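Local structure of GDP-mannose-dependent alpha-(1-6)-phosphatidylinositol monomannoside mannosyltransferase (Corynebacterium glutamicum, 3OKP) at residues Tyr150-Arg153 with Arg154-Ser157; His76-Ala79 with Glu80-Glu84; Ile21-Tyr24 with Leu25-Phe28. The protein is a bacterial GT-B-type glycosyltransferase whose two Rossmann-like domains face each other across a cleft, modelled here with guanosine-5'-diphosphate-alpha-D-mannose bound. All coordinates share one frame; numbering follows the deposited sequence.

Contact 1: Tyr150-Arg153 with Arg154-Ser157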
ATOM      1  N   TYR A 150       9.808  -0.297  -9.527  1.00 13.33           N
ATOM      2  CA  TYR A 150       9.009  -0.723 -10.671  1.00 13.89           C
ATOM      3  C   TYR A 150       8.203   0.422 -11.289  1.00 13.51           C
ATOM      4  O   TYR A 150       8.310   0.673 -12.491  1.00 13.51           O
ATOM      5  CB  TYR A 150       8.069  -1.881 -10.309  1.00 14.29           C
ATOM      6  CG  TYR A 150       7.198  -2.293 -11.474  1.00 14.91           C
ATOM      7  CD1 TYR A 150       7.680  -3.166 -12.446  1.00 15.38           C
ATOM      8  CD2 TYR A 150       5.902  -1.788 -11.621  1.00 14.74           C
ATOM      9  CE1 TYR A 150       6.897  -3.541 -13.527  1.00 16.62           C
ATOM     10  CE2 TYR A 150       5.108  -2.157 -12.704  1.00 15.67           C
ATOM     11  CZ  TYR A 150       5.613  -3.034 -13.652  1.00 16.11           C
ATOM     12  OH  TYR A 150       4.843  -3.412 -14.731  1.00 17.41           O
ATOM     13  N   THR A 151       7.394   1.102 -10.474  1.00 13.23           N
ATOM     14  CA  THR A 151       6.559   2.200 -10.979  1.00 13.29           C
ATOM     15  C   THR A 151       7.421   3.320 -11.549  1.00 13.45           C
ATOM     16  O   THR A 151       7.103   3.870 -12.608  1.00 13.49           O
ATOM     17  CB  THR A 151       5.565   2.762  -9.925  1.00 12.79           C
ATOM     18  OG1 THR A 151       6.278   3.283  -8.796  1.00 12.44           O
ATOM     19  CG2 THR A 151       4.583   1.683  -9.473  1.00 12.88           C
ATOM     20  N   LEU A 152       8.521   3.630 -10.859  1.00 13.63           N
ATOM     21  CA  LEU A 152       9.496   4.607 -11.343  1.00 14.08           C
ATOM     22  C   LEU A 152       9.994   4.289 -12.756  1.00 14.94           C
ATOM     23  O   LEU A 152       9.997   5.163 -13.622  1.00 14.86           O
ATOM     24  CB  LEU A 152      10.682   4.741 -10.377  1.00 14.00           C
ATOM     25  CG  LEU A 152      11.745   5.782 -10.764  1.00 14.19           C
ATOM     26  CD1 LEU A 152      11.161   7.198 -10.757  1.00 13.52           C
ATOM     27  CD2 LEU A 152      12.968   5.700  -9.869  1.00 14.56           C
ATOM     28  N   ARG A 153      10.404   3.042 -12.987  1.00 15.89           N
ATOM     29  CA  ARG A 153      10.864   2.620 -14.314  1.00 17.10           C
ATOM     30  C   ARG A 153       9.797   2.835 -15.393  1.00 17.34           C
ATOM     31  O   ARG A 153      10.115   3.248 -16.511  1.00 17.66           O
ATOM     32  CB  ARG A 153      11.323   1.159 -14.297  1.00 17.70           C
ATOM     33  CG  ARG A 153      11.945   0.691 -15.616  1.00 18.84           C
ATOM     34  CD  ARG A 153      12.545  -0.709 -15.520  1.00 19.46           C
ATOM     35  NE  ARG A 153      11.532  -1.762 -15.455  1.00 20.01           N
ATOM     36  CZ  ARG A 153      11.206  -2.423 -14.347  1.00 20.49           C
ATOM     37  NH1 ARG A 153      11.810  -2.146 -13.195  1.00 20.12           N
ATOM     38  NH2 ARG A 153      10.276  -3.368 -14.391  1.00 20.64           N
ATOM     39  N   ARG A 154       8.538   2.563 -15.048  1.00 17.35           N
ATOM     40  CA  ARG A 154       7.427   2.682 -15.996  1.00 17.86           C
ATOM     41  C   ARG A 154       7.143   4.122 -16.448  1.00 17.69           C
ATOM     42  O   ARG A 154       6.779   4.342 -17.605  1.00 18.02           O
ATOM     43  CB  ARG A 154       6.144   2.051 -15.429  1.00 17.72           C
ATOM     44  CG  ARG A 154       6.197   0.535 -15.141  1.00 18.58           C
ATOM     45  CD  ARG A 154       6.341  -0.339 -16.396  1.00 20.07           C
ATOM     46  NE  ARG A 154       5.311  -0.072 -17.403  1.00 21.74           N
ATOM     47  CZ  ARG A 154       4.181  -0.764 -17.549  1.00 22.10           C
ATOM     48  NH1 ARG A 154       3.901  -1.789 -16.752  1.00 22.70           N
ATOM     49  NH2 ARG A 154       3.325  -0.425 -18.503  1.00 22.47           N
ATOM     50  N   PHE A 155       7.308   5.098 -15.550  1.00 17.31           N
ATOM     51  CA  PHE A 155       6.927   6.483 -15.871  1.00 17.22           C
ATOM     52  C   PHE A 155       8.019   7.566 -15.808  1.00 17.51           C
ATOM     53  O   PHE A 155       7.738   8.742 -16.070  1.00 17.43           O
ATOM     54  CB  PHE A 155       5.684   6.927 -15.068  1.00 16.49           C
ATOM     55  CG  PHE A 155       5.868   6.918 -13.564  1.00 15.92           C
ATOM     56  CD1 PHE A 155       4.909   6.329 -12.745  1.00 15.27           C
ATOM     57  CD2 PHE A 155       6.980   7.515 -12.964  1.00 15.09           C
ATOM     58  CE1 PHE A 155       5.056   6.323 -11.359  1.00 14.43           C
ATOM     59  CE2 PHE A 155       7.136   7.513 -11.585  1.00 14.76           C
ATOM     60  CZ  PHE A 155       6.171   6.914 -10.779  1.00 14.64           C
ATOM     61  N   LYS A 156       9.248   7.175 -15.469  1.00 18.13           N
ATOM     62  CA  LYS A 156      10.347   8.137 -15.293  1.00 18.59           C
ATOM     63  C   LYS A 156      10.580   9.033 -16.515  1.00 18.97           C
ATOM     64  O   LYS A 156      10.665  10.256 -16.382  1.00 18.75           O
ATOM     65  CB  LYS A 156      11.649   7.430 -14.900  1.00 18.92           C
ATOM     66  CG  LYS A 156      12.704   8.362 -14.312  1.00 19.49           C
ATOM     67  CD  LYS A 156      14.024   7.640 -14.074  1.00 20.10           C
ATOM     68  CE  LYS A 156      15.022   8.526 -13.339  1.00 21.53           C
ATOM     69  NZ  LYS A 156      15.490   9.681 -14.165  1.00 23.11           N
ATOM     70  N   SER A 157      10.670   8.421 -17.697  1.00 19.56           N
ATOM     71  CA  SER A 157      10.926   9.162 -18.938  1.00 20.08           C
ATOM     72  C   SER A 157       9.818  10.165 -19.272  1.00 19.76           C
ATOM     73  O   SER A 157      10.084  11.211 -19.867  1.00 20.04           O
ATOM     74  CB  SER A 157      11.165   8.204 -20.112  1.00 20.86           C
ATOM     75  OG  SER A 157       9.994   7.477 -20.439  1.00 21.03           O
TER
HETATM   76  O   HOH W   1      10.539   5.467 -17.981  1.00 17.71           O

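Contact 2: His76-Ala79 with Glu80-Glu84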
ATOM      1  N   HIS A  76      -6.362  29.847  -7.445  1.00 12.11           N
ATOM      2  CA  HIS A  76      -6.439  31.124  -6.721  1.00 12.91           C
ATOM      3  C   HIS A  76      -6.561  30.901  -5.215  1.00 12.69           C
ATOM      4  O   HIS A  76      -5.875  31.558  -4.424  1.00 12.88           O
ATOM      5  CB  HIS A  76      -7.619  31.970  -7.226  1.00 13.43           C
ATOM      6  CG  HIS A  76      -7.752  33.300  -6.544  1.00 14.53           C
ATOM      7  ND1 HIS A  76      -7.446  34.490  -7.167  1.00 15.55           N
ATOM      8  CD2 HIS A  76      -8.157  33.626  -5.292  1.00 15.54           C
ATOM      9  CE1 HIS A  76      -7.659  35.492  -6.332  1.00 16.27           C
ATOM     10  NE2 HIS A  76      -8.087  34.994  -5.186  1.00 15.92           N
ATOM     11  N   ALA A  77      -7.444  29.978  -4.833  1.00 12.36           N
ATOM     12  CA  ALA A  77      -7.674  29.645  -3.432  1.00 12.29           C
ATOM     13  C   ALA A  77      -6.424  29.037  -2.801  1.00 11.95           C
ATOM     14  O   ALA A  77      -6.079  29.364  -1.663  1.00 11.85           O
ATOM     15  CB  ALA A  77      -8.859  28.700  -3.296  1.00 12.09           C
ATOM     16  N   MET A  78      -5.754  28.159  -3.548  1.00 11.57           N
ATOM     17  CA  MET A  78      -4.485  27.567  -3.117  1.00 11.35           C
ATOM     18  C   MET A  78      -3.424  28.648  -2.907  1.00 11.89           C
ATOM     19  O   MET A  78      -2.717  28.643  -1.896  1.00 11.78           O
ATOM     20  CB  MET A  78      -3.990  26.537  -4.137  1.00 10.92           C
ATOM     21  CG  MET A  78      -2.685  25.852  -3.738  1.00 10.74           C
ATOM     22  SD  MET A  78      -1.896  24.921  -5.062  1.00 10.35           S
ATOM     23  CE  MET A  78      -1.406  26.236  -6.179  1.00 10.79           C
ATOM     24  N   ALA A  79      -3.334  29.571  -3.864  1.00 12.55           N
ATOM     25  CA  ALA A  79      -2.372  30.670  -3.824  1.00 13.40           C
ATOM     26  C   ALA A  79      -2.535  31.554  -2.585  1.00 14.08           C
ATOM     27  O   ALA A  79      -1.544  31.953  -1.972  1.00 14.31           O
ATOM     28  CB  ALA A  79      -2.471  31.511  -5.098  1.00 13.81           C
ATOM     29  N   GLU A  80      -3.780  31.856  -2.222  1.00 14.58           N
ATOM     30  CA  GLU A  80      -4.043  32.721  -1.070  1.00 15.39           C
ATOM     31  C   GLU A  80      -3.735  32.046   0.269  1.00 15.09           C
ATOM     32  O   GLU A  80      -3.330  32.717   1.220  1.00 15.37           O
ATOM     33  CB  GLU A  80      -5.470  33.274  -1.099  1.00 15.85           C
ATOM     34  CG  GLU A  80      -5.644  34.477  -2.036  1.00 17.75           C
ATOM     35  CD  GLU A  80      -4.718  35.640  -1.694  1.00 19.27           C
ATOM     36  OE1 GLU A  80      -4.767  36.131  -0.546  1.00 19.51           O
ATOM     37  OE2 GLU A  80      -3.938  36.060  -2.577  1.00 20.17           O
ATOM     38  N   ILE A  81      -3.915  30.728   0.330  1.00 14.42           N
ATOM     39  CA  ILE A  81      -3.544  29.947   1.512  1.00 14.32           C
ATOM     40  C   ILE A  81      -2.021  29.927   1.676  1.00 14.48           C
ATOM     41  O   ILE A  81      -1.508  30.120   2.783  1.00 14.49           O
ATOM     42  CB  ILE A  81      -4.110  28.501   1.459  1.00 13.78           C
ATOM     43  CG1 ILE A  81      -5.645  28.523   1.487  1.00 14.04           C
ATOM     44  CG2 ILE A  81      -3.566  27.660   2.623  1.00 13.21           C
ATOM     45  CD1 ILE A  81      -6.301  27.217   1.030  1.00 13.53           C
ATOM     46  N   ILE A  82      -1.313  29.704   0.569  1.00 14.67           N
ATOM     47  CA  ILE A  82       0.154  29.725   0.548  1.00 15.23           C
ATOM     48  C   ILE A  82       0.704  31.004   1.191  1.00 16.51           C
ATOM     49  O   ILE A  82       1.602  30.949   2.032  1.00 16.46           O
ATOM     50  CB  ILE A  82       0.714  29.534  -0.894  1.00 15.07           C
ATOM     51  CG1 ILE A  82       0.517  28.082  -1.351  1.00 13.97           C
ATOM     52  CG2 ILE A  82       2.198  29.922  -0.972  1.00 15.12           C
ATOM     53  CD1 ILE A  82       0.588  27.876  -2.859  1.00 13.69           C
ATOM     54  N   ARG A  83       0.141  32.147   0.805  1.00 17.66           N
ATOM     55  CA  ARG A  83       0.591  33.433   1.326  1.00 19.35           C
ATOM     56  C   ARG A  83       0.112  33.715   2.754  1.00 19.59           C
ATOM     57  O   ARG A  83       0.877  34.235   3.568  1.00 20.20           O
ATOM     58  CB  ARG A  83       0.202  34.567   0.370  1.00 19.90           C
ATOM     59  CG  ARG A  83       0.914  34.477  -0.985  1.00 20.70           C
ATOM     60  CD  ARG A  83       0.497  35.587  -1.931  1.00 21.56           C
ATOM     61  NE  ARG A  83      -0.840  35.371  -2.487  1.00 24.20           N
ATOM     62  CZ  ARG A  83      -1.092  35.048  -3.753  1.00 24.73           C
ATOM     63  NH1 ARG A  83      -0.101  34.902  -4.625  1.00 25.30           N
ATOM     64  NH2 ARG A  83      -2.345  34.878  -4.153  1.00 25.47           N
ATOM     65  N   GLU A  84      -1.136  33.357   3.060  1.00 19.42           N
ATOM     66  CA  GLU A  84      -1.714  33.611   4.387  1.00 19.82           C
ATOM     67  C   GLU A  84      -1.092  32.750   5.488  1.00 19.69           C
ATOM     68  O   GLU A  84      -0.840  33.233   6.595  1.00 20.10           O
ATOM     69  CB  GLU A  84      -3.233  33.418   4.373  1.00 19.71           C
TER

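Contact 3: Ile21-Tyr24 with Leu25-Phe28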
ATOM      1  N   ILE A  21      -5.271   6.262  -1.256  1.00 13.07           N
ATOM      2  CA  ILE A  21      -4.567   7.546  -1.127  1.00 12.53           C
ATOM      3  C   ILE A  21      -4.983   8.285   0.148  1.00 12.13           C
ATOM      4  O   ILE A  21      -4.162   8.960   0.775  1.00 11.96           O
ATOM      5  CB  ILE A  21      -4.741   8.446  -2.387  1.00 12.46           C
ATOM      6  CG1 ILE A  21      -4.292   7.690  -3.644  1.00 12.85           C
ATOM      7  CG2 ILE A  21      -3.935   9.747  -2.244  1.00 12.12           C
ATOM      8  CD1 ILE A  21      -4.719   8.331  -4.956  1.00 13.14           C
ATOM      9  N   GLN A  22      -6.251   8.136   0.530  1.00 12.22           N
ATOM     10  CA  GLN A  22      -6.766   8.693   1.785  1.00 12.14           C
ATOM     11  C   GLN A  22      -5.989   8.172   2.998  1.00 12.08           C
ATOM     12  O   GLN A  22      -5.603   8.952   3.869  1.00 11.98           O
ATOM     13  CB  GLN A  22      -8.264   8.397   1.941  1.00 12.54           C
ATOM     14  CG  GLN A  22      -9.178   9.244   1.052  1.00 12.74           C
ATOM     15  CD  GLN A  22      -9.399   8.663  -0.341  1.00 13.32           C
ATOM     16  OE1 GLN A  22      -8.803   7.656  -0.720  1.00 13.36           O
ATOM     17  NE2 GLN A  22     -10.270   9.307  -1.112  1.00 13.56           N
ATOM     18  N   SER A  23      -5.752   6.861   3.033  1.00 12.25           N
ATOM     19  CA  SER A  23      -4.997   6.223   4.115  1.00 12.29           C
ATOM     20  C   SER A  23      -3.522   6.630   4.090  1.00 11.83           C
ATOM     21  O   SER A  23      -2.920   6.888   5.135  1.00 11.62           O
ATOM     22  CB  SER A  23      -5.128   4.699   4.031  1.00 12.72           C
ATOM     23  OG  SER A  23      -6.471   4.292   4.241  1.00 13.43           O
ATOM     24  N   TYR A  24      -2.964   6.684   2.883  1.00 11.67           N
ATOM     25  CA  TYR A  24      -1.590   7.109   2.632  1.00 11.43           C
ATOM     26  C   TYR A  24      -1.319   8.497   3.219  1.00 11.05           C
ATOM     27  O   TYR A  24      -0.361   8.681   3.975  1.00 10.94           O
ATOM     28  CB  TYR A  24      -1.331   7.085   1.120  1.00 11.54           C
ATOM     29  CG  TYR A  24       0.043   7.528   0.659  1.00 11.47           C
ATOM     30  CD1 TYR A  24       1.058   6.597   0.436  1.00 11.55           C
ATOM     31  CD2 TYR A  24       0.312   8.871   0.397  1.00 11.63           C
ATOM     32  CE1 TYR A  24       2.320   7.001  -0.013  1.00 11.41           C
ATOM     33  CE2 TYR A  24       1.566   9.285  -0.049  1.00 11.29           C
ATOM     34  CZ  TYR A  24       2.562   8.347  -0.253  1.00 11.45           C
ATOM     35  OH  TYR A  24       3.801   8.762  -0.691  1.00 12.03           O
ATOM     36  N   LEU A  25      -2.178   9.459   2.887  1.00 10.81           N
ATOM     37  CA  LEU A  25      -1.998  10.842   3.337  1.00 10.55           C
ATOM     38  C   LEU A  25      -2.270  11.014   4.830  1.00 10.78           C
ATOM     39  O   LEU A  25      -1.474  11.636   5.533  1.00 10.65           O
ATOM     40  CB  LEU A  25      -2.843  11.812   2.499  1.00 10.37           C
ATOM     41  CG  LEU A  25      -2.442  11.974   1.026  1.00 10.18           C
ATOM     42  CD1 LEU A  25      -3.383  12.936   0.327  1.00 10.66           C
ATOM     43  CD2 LEU A  25      -0.997  12.440   0.873  1.00  9.69           C
ATOM     44  N   ARG A  26      -3.376  10.446   5.313  1.00 11.05           N
ATOM     45  CA  ARG A  26      -3.687  10.444   6.748  1.00 11.45           C
ATOM     46  C   ARG A  26      -2.489   9.982   7.592  1.00 11.60           C
ATOM     47  O   ARG A  26      -2.103  10.652   8.553  1.00 11.72           O
ATOM     48  CB  ARG A  26      -4.918   9.569   7.028  1.00 12.00           C
ATOM     49  CG  ARG A  26      -5.232   9.324   8.510  1.00 12.81           C
ATOM     50  CD  ARG A  26      -6.112   8.089   8.682  1.00 14.29           C
ATOM     51  NE  ARG A  26      -5.385   6.858   8.368  1.00 14.74           N
ATOM     52  CZ  ARG A  26      -5.942   5.743   7.903  1.00 15.55           C
ATOM     53  NH1 ARG A  26      -7.251   5.681   7.682  1.00 16.49           N
ATOM     54  NH2 ARG A  26      -5.186   4.684   7.649  1.00 15.13           N
ATOM     55  N   ASP A  27      -1.895   8.852   7.216  1.00 11.54           N
ATOM     56  CA  ASP A  27      -0.820   8.256   8.010  1.00 11.66           C
ATOM     57  C   ASP A  27       0.528   8.967   7.859  1.00 11.29           C
ATOM     58  O   ASP A  27       1.284   9.060   8.825  1.00 11.36           O
ATOM     59  CB  ASP A  27      -0.695   6.756   7.727  1.00 11.88           C
ATOM     60  CG  ASP A  27      -1.930   5.972   8.156  1.00 12.68           C
ATOM     61  OD1 ASP A  27      -2.692   6.457   9.020  1.00 12.45           O
ATOM     62  OD2 ASP A  27      -2.138   4.862   7.624  1.00 13.61           O
ATOM     63  N   PHE A  28       0.825   9.478   6.665  1.00 10.77           N
ATOM     64  CA  PHE A  28       2.036  10.283   6.471  1.00 10.68           C
ATOM     65  C   PHE A  28       1.976  11.631   7.194  1.00 10.64           C
ATOM     66  O   PHE A  28       2.962  12.050   7.807  1.00 10.78           O
ATOM     67  CB  PHE A  28       2.366  10.477   4.985  1.00 10.37           C
ATOM     68  CG  PHE A  28       3.377   9.497   4.461  1.00 10.29           C
ATOM     69  CD1 PHE A  28       4.683   9.501   4.947  1.00 10.34           C
ATOM     70  CD2 PHE A  28       3.031   8.577   3.480  1.00 10.19           C
ATOM     71  CE1 PHE A  28       5.626   8.595   4.474  1.00 10.86           C
ATOM     72  CE2 PHE A  28       3.967   7.664   2.998  1.00 10.56           C
ATOM     73  CZ  PHE A  28       5.269   7.673   3.495  1.00 10.69           C
TER

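Contact 1: Tyr150-Arg153 with Arg154-Ser157
Tyr-150 and Arg-154, one helical turn apart, show how an arginine can use its head and its shaft on the same aromatic partner. Arg-154 NH1 donates to Tyr-150 OH over 2.8 Å. The hydroxyl sits at the guanidinium edge, within its plane, and the bond is noticeably bent, 141° at the hydrogen. The first torsion of Arg-154, with CG anti to the carbonyl carbon, puts CG over one face of the Tyr-150 ring in a CH-pi contact, 4.1 Å from the centroid. Bends at chi2 and chi3 then bring NH1 to the hydroxyl and set guanidinium and ring almost perpendicular, at 89°. NH1 also binds Gly-286 O and Tyr-150 N binds Glu-316, so this end of the helix is tied to the C-terminal half of the protein.

Between strands 143-146 and 164-167 the helix forms the connection of a right-handed beta-alpha-beta unit, the repeating element of the Rossmann-like N-terminal domain. Its hydrogen bonding is interrupted within this turn: a water accepts from Ser-157 N at 3.0 Å and donates to Arg-153 O at 2.7 Å, taking the place of a direct backbone bond. Nearby, Phe-155 holds CG between its own N and carbonyl carbon (chi1 61°), which folds the ring back under the preceding turn, with Thr-151 O 3.2 Å above its centre. Leu-152 CD1 touches two neighbours: Phe-155 CE2 at 4.1 Å, the side chains crossing at about a right angle, and Lys-156 CG at 4.0 Å, the chains side by side. Leu-152 and Phe-155 both rest on Tyr-146 of the adjoining strand.

Contact 2: His76-Ala79 with Glu80-Glu84
Ala-79 lies beneath the side chain of Arg-83, an example of a long side chain folding back over a small residue one turn earlier. Arg-83 NH2 comes to 3.5 Å from Ala-79 CB, and one guanidinium face lies over Ala-79 O, which stands 3.4 Å from the plane and toward its rim. A salt bridge to Glu-80 probably helps to hold the arginine in this folded-back position. The glutamate chain, bent at chi2 (-58°), turns Glu-80 OE2 to Arg-83 NH2 at 2.5 Å; NH2 approaches on the anti side of the carboxylate, well out of its plane, while a weak bond from NE adds to the grip. Glu-80 also runs beside His-76, whose NE2 is 4.0 Å from Glu-80 CG. The third residue, Met-78, belongs to the buried side: its CG meets Ile-82 CD1 at 3.9 Å, the two chains pointing the same way onto Leu-8 of strand 7-11 and Ala-105 of helix 102-107. A salt bridge on one side and aliphatic chains against the sheet make this an amphipathic helix, here the one leading from strand 59-63 to strand 89-92 in the classic crossover of a Rossmann-like domain.

Contact 3: Ile21-Tyr24 with Leu25-Phe28
Tyr-24 and Phe-28 meet at an inclination intermediate between a stack and a perpendicular pair: their planes are 59° apart and their centroids 4.9 Å. Phe-28 CD2 lies over the centre of the tyrosine ring, 3.7 Å above its plane, with CE2 toward the CE1 side. Tyr-24 reaches this position because CG is anti to its backbone N (chi1 179°), which swings the ring beside its own carbonyl carbon, with a slight tilt toward Phe-28. Phe-28 in turn presents its edge to Tyr-24 O. Leu-25 uses a different border of the tyrosine, its CD2 lying in the ring plane 3.8 Å from Tyr-24 CD2. Farther out, His-118 meets Tyr-24, and Trp-365 of helix 365-377 meets Phe-28, both edge-to-face.

The other side of helix 20-29 is polar. Arg-26 grips Asp-27 side-on, NE to OD1 at 2.8 Å and NH2 to OD2 at 3.1 Å, both acceptors close to the guanidinium plane. One face of that guanidinium covers Ser-23, with CA 3.8 Å above it, while Ser-23 OG bonds to Gly-19 O. Asp-27 OD2 is also 3.3 Å from Ser-23 O, an approach of two acceptors that the arginine's positive charge probably helps to offset. Tyr-24 OH, at the end of a largely buried ring, is satisfied by Leu-168 O, so the aromatic side carries a polar anchor as well as packing.

Overall arrangement
Along the chain the order is contact 3, contact 2, contact 1, each within a single helix (20-29, 72-84 and 149-159) of the N-terminal Rossmann-like domain and its seven-stranded parallel sheet. None touches another. The centres of contacts 1 and 3 are about 22 Å apart, those of contacts 2 and 3 about 23 Å, and those of contacts 1 and 2 about 32 Å. Contact 2 lies toward the periphery, its centre about 31 Å from the centre of the chain. Contacts 1 and 3 lie nearer the bound guanosine-5'-diphosphate-alpha-D-mannose, with the side chains of Thr-151 and Ser-23 about 11 and 8 Å from it. The helices of one sheet thus range from the periphery of the protein to the neighbourhood of the bound ligand.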